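Local structure of 2-oxo-1,2-dihydroquinoline 8-monooxygenase, oxygenase component (Pseudomonas putida, 1Z02) at residues 257-269 with 288-300. The protein probably hydroxylates 2-oxo-1,2-dihydroquinoline at carbon 8 as a Rieske-type monooxygenase, using a [2Fe-2S] cluster and a separate iron ion. Residues are numbered along the deposited sequence; the frame is centred on the assembly and turned at random.
Sequences DGPKGMMQWLFTD and KGRHYRTSVVLPG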
loop_
_atom_site.group_PDB
_atom_site.type_symbol
_atom_site.label_atom_id
_atom_site.label_comp_id
_atom_site.label_asym_id
_atom_site.label_seq_id
_atom_site.Cartn_x
_atom_site.Cartn_y
_atom_site.Cartn_z
ATOM N N ASP A 257 24.523 34.104 16.707
ATOM C CA ASP A 257 25.728 33.463 16.214
ATOM C C ASP A 257 25.982 32.190 16.995
ATOM O O ASP A 257 26.696 32.178 18.005
ATOM C CB ASP A 257 26.899 34.419 16.366
ATOM C CG ASP A 257 28.052 34.021 15.534
ATOM O OD1 ASP A 257 28.584 32.926 15.782
ATOM O OD2 ASP A 257 28.406 34.790 14.623
ATOM N N GLY A 258 25.336 31.126 16.546
ATOM C CA GLY A 258 25.495 29.856 17.210
ATOM C C GLY A 258 24.289 28.968 17.042
ATOM O O GLY A 258 23.276 29.383 16.480
ATOM N N PRO A 259 24.373 27.721 17.523
ATOM C CA PRO A 259 23.243 26.796 17.400
ATOM C C PRO A 259 22.071 27.148 18.319
ATOM O O PRO A 259 22.258 27.744 19.378
ATOM C CB PRO A 259 23.864 25.435 17.725
ATOM C CG PRO A 259 25.082 25.762 18.517
ATOM C CD PRO A 259 25.599 27.036 17.972
ATOM N N LYS A 260 20.859 26.796 17.892
ATOM C CA LYS A 260 19.655 27.041 18.685
ATOM C C LYS A 260 19.227 25.708 19.271
ATOM O O LYS A 260 18.884 24.781 18.528
ATOM C CB LYS A 260 18.514 27.544 17.812
ATOM C CG LYS A 260 18.890 28.613 16.811
ATOM C CD LYS A 260 19.245 29.932 17.451
ATOM C CE LYS A 260 19.599 30.865 16.326
ATOM N NZ LYS A 260 20.180 32.119 16.716
ATOM N N GLY A 261 19.228 25.613 20.594
ATOM C CA GLY A 261 18.829 24.369 21.214
ATOM C C GLY A 261 18.790 24.422 22.725
ATOM O O GLY A 261 18.617 25.485 23.317
ATOM N N MET A 262 18.960 23.266 23.354
ATOM C CA MET A 262 18.923 23.177 24.806
ATOM C C MET A 262 19.965 22.196 25.320
ATOM O O MET A 262 20.253 21.179 24.682
ATOM C CB MET A 262 17.538 22.724 25.274
ATOM C CG MET A 262 17.138 21.360 24.738
ATOM S SD MET A 262 15.444 20.899 25.110
ATOM C CE MET A 262 15.661 19.493 26.138
ATOM N N MET A 263 20.530 22.528 26.475
ATOM C CA MET A 263 21.530 21.703 27.137
ATOM C C MET A 263 20.908 21.208 28.436
ATOM O O MET A 263 20.440 22.006 29.243
ATOM C CB MET A 263 22.781 22.531 27.454
ATOM C CG MET A 263 23.779 21.847 28.378
ATOM S SD MET A 263 24.882 20.754 27.494
ATOM C CE MET A 263 23.970 19.506 27.245
ATOM N N GLN A 264 20.897 19.895 28.632
ATOM C CA GLN A 264 20.336 19.326 29.848
ATOM C C GLN A 264 21.433 19.152 30.896
ATOM O O GLN A 264 22.448 18.490 30.647
ATOM C CB GLN A 264 19.668 17.993 29.527
ATOM C CG GLN A 264 18.598 18.109 28.452
ATOM C CD GLN A 264 17.780 16.858 28.309
ATOM O OE1 GLN A 264 18.268 15.822 27.855
ATOM N NE2 GLN A 264 16.524 16.938 28.713
ATOM N N TRP A 265 21.223 19.763 32.063
ATOM C CA TRP A 265 22.199 19.701 33.148
ATOM C C TRP A 265 22.200 18.340 33.838
ATOM O O TRP A 265 21.775 18.213 34.989
ATOM C CB TRP A 265 21.932 20.807 34.182
ATOM C CG TRP A 265 21.963 22.199 33.634
ATOM C CD1 TRP A 265 20.908 23.052 33.524
ATOM C CD2 TRP A 265 23.106 22.912 33.153
ATOM N NE1 TRP A 265 21.321 24.256 33.008
ATOM C CE2 TRP A 265 22.670 24.197 32.772
ATOM C CE3 TRP A 265 24.463 22.593 33.010
ATOM C CZ2 TRP A 265 23.540 25.169 32.252
ATOM C CZ3 TRP A 265 25.332 23.562 32.493
ATOM C CH2 TRP A 265 24.863 24.833 32.123
ATOM N N LEU A 266 22.671 17.320 33.127
ATOM C CA LEU A 266 22.723 15.982 33.689
ATOM C C LEU A 266 23.883 15.861 34.664
ATOM O O LEU A 266 24.913 16.524 34.517
ATOM C CB LEU A 266 22.857 14.932 32.581
ATOM C CG LEU A 266 21.709 14.853 31.575
ATOM C CD1 LEU A 266 21.878 13.594 30.753
ATOM C CD2 LEU A 266 20.371 14.826 32.305
ATOM N N PHE A 267 23.694 15.007 35.661
ATOM C CA PHE A 267 24.690 14.766 36.698
ATOM C C PHE A 267 25.008 16.007 37.525
ATOM O O PHE A 267 26.163 16.312 37.831
ATOM C CB PHE A 267 25.956 14.144 36.097
ATOM C CG PHE A 267 25.725 12.773 35.527
ATOM C CD1 PHE A 267 25.309 12.610 34.208
ATOM C CD2 PHE A 267 25.845 11.645 36.335
ATOM C CE1 PHE A 267 25.010 11.349 33.703
ATOM C CE2 PHE A 267 25.549 10.378 35.843
ATOM C CZ PHE A 267 25.130 10.231 34.522
ATOM N N THR A 268 23.944 16.723 37.866
ATOM C CA THR A 268 24.019 17.902 38.710
ATOM C C THR A 268 22.813 17.722 39.612
ATOM O O THR A 268 22.031 16.788 39.423
ATOM C CB THR A 268 23.880 19.236 37.926
ATOM O OG1 THR A 268 22.579 19.330 37.331
ATOM C CG2 THR A 268 24.942 19.334 36.856
ATOM N N ASP A 269 22.640 18.602 40.584
ATOM C CA ASP A 269 21.509 18.460 41.482
ATOM C C ASP A 269 20.159 18.785 40.829
ATOM O O ASP A 269 19.111 18.581 41.437
ATOM C CB ASP A 269 21.739 19.320 42.720
ATOM C CG ASP A 269 21.761 20.766 42.409
ATOM O OD1 ASP A 269 20.719 21.308 42.108
ATOM O OD2 ASP A 269 22.807 21.396 42.448
ATOM N N LYS A 288 25.323 1.978 39.559
ATOM C CA LYS A 288 26.563 1.954 38.779
ATOM C C LYS A 288 26.290 2.301 37.318
ATOM O O LYS A 288 25.381 1.749 36.707
ATOM C CB LYS A 288 27.264 0.596 38.891
ATOM C CG LYS A 288 28.724 0.661 38.544
ATOM C CD LYS A 288 29.348 -0.699 38.609
ATOM C CE LYS A 288 30.720 -0.638 37.994
ATOM N NZ LYS A 288 31.351 -1.974 37.893
ATOM N N GLY A 289 27.066 3.230 36.763
ATOM C CA GLY A 289 26.850 3.624 35.382
ATOM C C GLY A 289 27.961 4.471 34.796
ATOM O O GLY A 289 29.121 4.353 35.186
ATOM N N ARG A 290 27.601 5.331 33.852
ATOM C CA ARG A 290 28.562 6.203 33.193
ATOM C C ARG A 290 28.139 7.664 33.233
ATOM O O ARG A 290 26.948 7.982 33.226
ATOM C CB ARG A 290 28.707 5.814 31.731
ATOM C CG ARG A 290 29.964 5.101 31.395
ATOM C CD ARG A 290 30.227 5.185 29.924
ATOM N NE ARG A 290 31.009 6.355 29.570
ATOM C CZ ARG A 290 32.309 6.462 29.806
ATOM N NH1 ARG A 290 32.964 7.530 29.460
ATOM N NH2 ARG A 290 32.978 5.503 30.397
ATOM N N HIS A 291 29.120 8.557 33.250
ATOM C CA HIS A 291 28.821 9.978 33.241
ATOM C C HIS A 291 28.680 10.388 31.780
ATOM O O HIS A 291 29.543 10.075 30.953
ATOM C CB HIS A 291 29.935 10.788 33.907
ATOM C CG HIS A 291 30.050 10.563 35.382
ATOM N ND1 HIS A 291 28.949 10.471 36.210
ATOM C CD2 HIS A 291 31.131 10.426 36.182
ATOM C CE1 HIS A 291 29.349 10.284 37.453
ATOM N NE2 HIS A 291 30.672 10.255 37.465
ATOM N N TYR A 292 27.590 11.086 31.474
ATOM C CA TYR A 292 27.300 11.535 30.115
ATOM C C TYR A 292 26.297 12.681 30.180
ATOM O O TYR A 292 25.627 12.868 31.190
ATOM C CB TYR A 292 26.697 10.381 29.309
ATOM C CG TYR A 292 25.356 9.938 29.852
ATOM C CD1 TYR A 292 24.175 10.579 29.468
ATOM C CD2 TYR A 292 25.269 8.909 30.786
ATOM C CE1 TYR A 292 22.945 10.202 30.007
ATOM C CE2 TYR A 292 24.042 8.524 31.327
ATOM C CZ TYR A 292 22.890 9.173 30.934
ATOM O OH TYR A 292 21.679 8.787 31.451
ATOM N N ARG A 293 26.196 13.444 29.098
ATOM C CA ARG A 293 25.263 14.562 29.043
ATOM C C ARG A 293 24.670 14.695 27.640
ATOM O O ARG A 293 25.380 14.594 26.642
ATOM C CB ARG A 293 25.981 15.854 29.446
ATOM C CG ARG A 293 25.073 17.054 29.595
ATOM C CD ARG A 293 25.785 18.177 30.326
ATOM N NE ARG A 293 26.926 18.697 29.582
ATOM C CZ ARG A 293 27.731 19.655 30.031
ATOM N NH1 ARG A 293 28.747 20.078 29.288
ATOM N NH2 ARG A 293 27.525 20.188 31.228
ATOM N N THR A 294 23.364 14.921 27.571
ATOM C CA THR A 294 22.680 15.063 26.295
ATOM C C THR A 294 22.133 16.462 26.058
ATOM O O THR A 294 21.690 17.147 26.981
ATOM C CB THR A 294 21.494 14.079 26.184
ATOM O OG1 THR A 294 20.666 14.196 27.350
ATOM C CG2 THR A 294 21.997 12.662 26.054
ATOM N N SER A 295 22.167 16.869 24.797
ATOM C CA SER A 295 21.655 18.167 24.385
ATOM C C SER A 295 21.098 17.993 22.975
ATOM O O SER A 295 21.444 17.037 22.278
ATOM C CB SER A 295 22.775 19.216 24.389
ATOM O OG SER A 295 23.879 18.817 23.593
ATOM N N VAL A 296 20.228 18.908 22.560
ATOM C CA VAL A 296 19.643 18.838 21.229
ATOM C C VAL A 296 19.494 20.235 20.626
ATOM O O VAL A 296 19.082 21.178 21.299
ATOM C CB VAL A 296 18.260 18.106 21.264
ATOM C CG1 VAL A 296 17.298 18.853 22.167
ATOM C CG2 VAL A 296 17.691 17.971 19.838
ATOM N N VAL A 297 19.855 20.360 19.356
ATOM C CA VAL A 297 19.770 21.628 18.648
ATOM C C VAL A 297 19.051 21.450 17.312
ATOM O O VAL A 297 18.994 20.338 16.769
ATOM C CB VAL A 297 21.184 22.206 18.361
ATOM C CG1 VAL A 297 21.916 22.480 19.661
ATOM C CG2 VAL A 297 21.988 21.229 17.498
ATOM N N LEU A 298 18.502 22.542 16.780
ATOM C CA LEU A 298 17.828 22.483 15.487
ATOM C C LEU A 298 18.886 22.107 14.441
ATOM O O LEU A 298 20.044 22.476 14.570
ATOM C CB LEU A 298 17.220 23.854 15.131
ATOM C CG LEU A 298 15.853 24.190 15.745
ATOM C CD1 LEU A 298 15.539 25.677 15.593
ATOM C CD2 LEU A 298 14.794 23.355 15.067
ATOM N N PRO A 299 18.498 21.361 13.391
ATOM C CA PRO A 299 17.156 20.876 13.044
ATOM C C PRO A 299 16.699 19.628 13.799
ATOM O O PRO A 299 15.647 19.063 13.487
ATOM C CB PRO A 299 17.267 20.613 11.546
ATOM C CG PRO A 299 18.648 20.083 11.417
ATOM C CD PRO A 299 19.456 21.036 12.316
ATOM N N GLY A 300 17.482 19.221 14.791
ATOM C CA GLY A 300 17.161 18.040 15.575
ATOM C C GLY A 300 18.382 17.145 15.642
ATOM O O GLY A 300 18.361 15.999 15.177
HETATM O O HOH W 1 20.732 24.874 15.618
HETATM O O HOH W 2 25.758 19.267 33.434
#
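Strands 261-264 and 293-297 run antiparallel, 4.7 Å between axes, and M262 and V296 exchange a pair of backbone hydrogen bonds; L298 N to K260 O extends the pairing, and Q264 N to T294 O, at 3.3 Å, closes it weakly. They are neighbours in the antiparallel sheet of the Bet v 1-like ring-hydroxylase domain, 261-264 lying between 250-253 and 293-297. G261 and V297 form a non-hydrogen-bonded pair with CA atoms 3.9 Å apart; a CB on G261 would clash with V296 O and V297 CG1. On one face M262 CG packs against V296 CG1 (3.6 Å), under W397 and L400 of helix 392-404. M263, on the other, lays SD over the R293 guanidinium, 3.6 Å from NE. With CG anti to the backbone N (chi1 -173°), R293 reaches past M263. Further along, F267 turns its edge to the face of Y292, planes at 80°, while H291 brings its ring edge to the F267 face, ND1 lying 3.3 Å from CD2. L266 CD1 meets Y292 CE1 at 3.6 Å. An alanine in place of F267 would probably deprive Y292 and H291 of their shared aromatic partner and let both rings shift. Through Y292, whose side chain is about 9 Å from the bound iron, this cluster lies on the metal's side of the contact. A salt bridge to E305, the F180 and P181 carbonyls and a water shared with L266 O hold the R293 guanidinium, so its charge is probably well compensated.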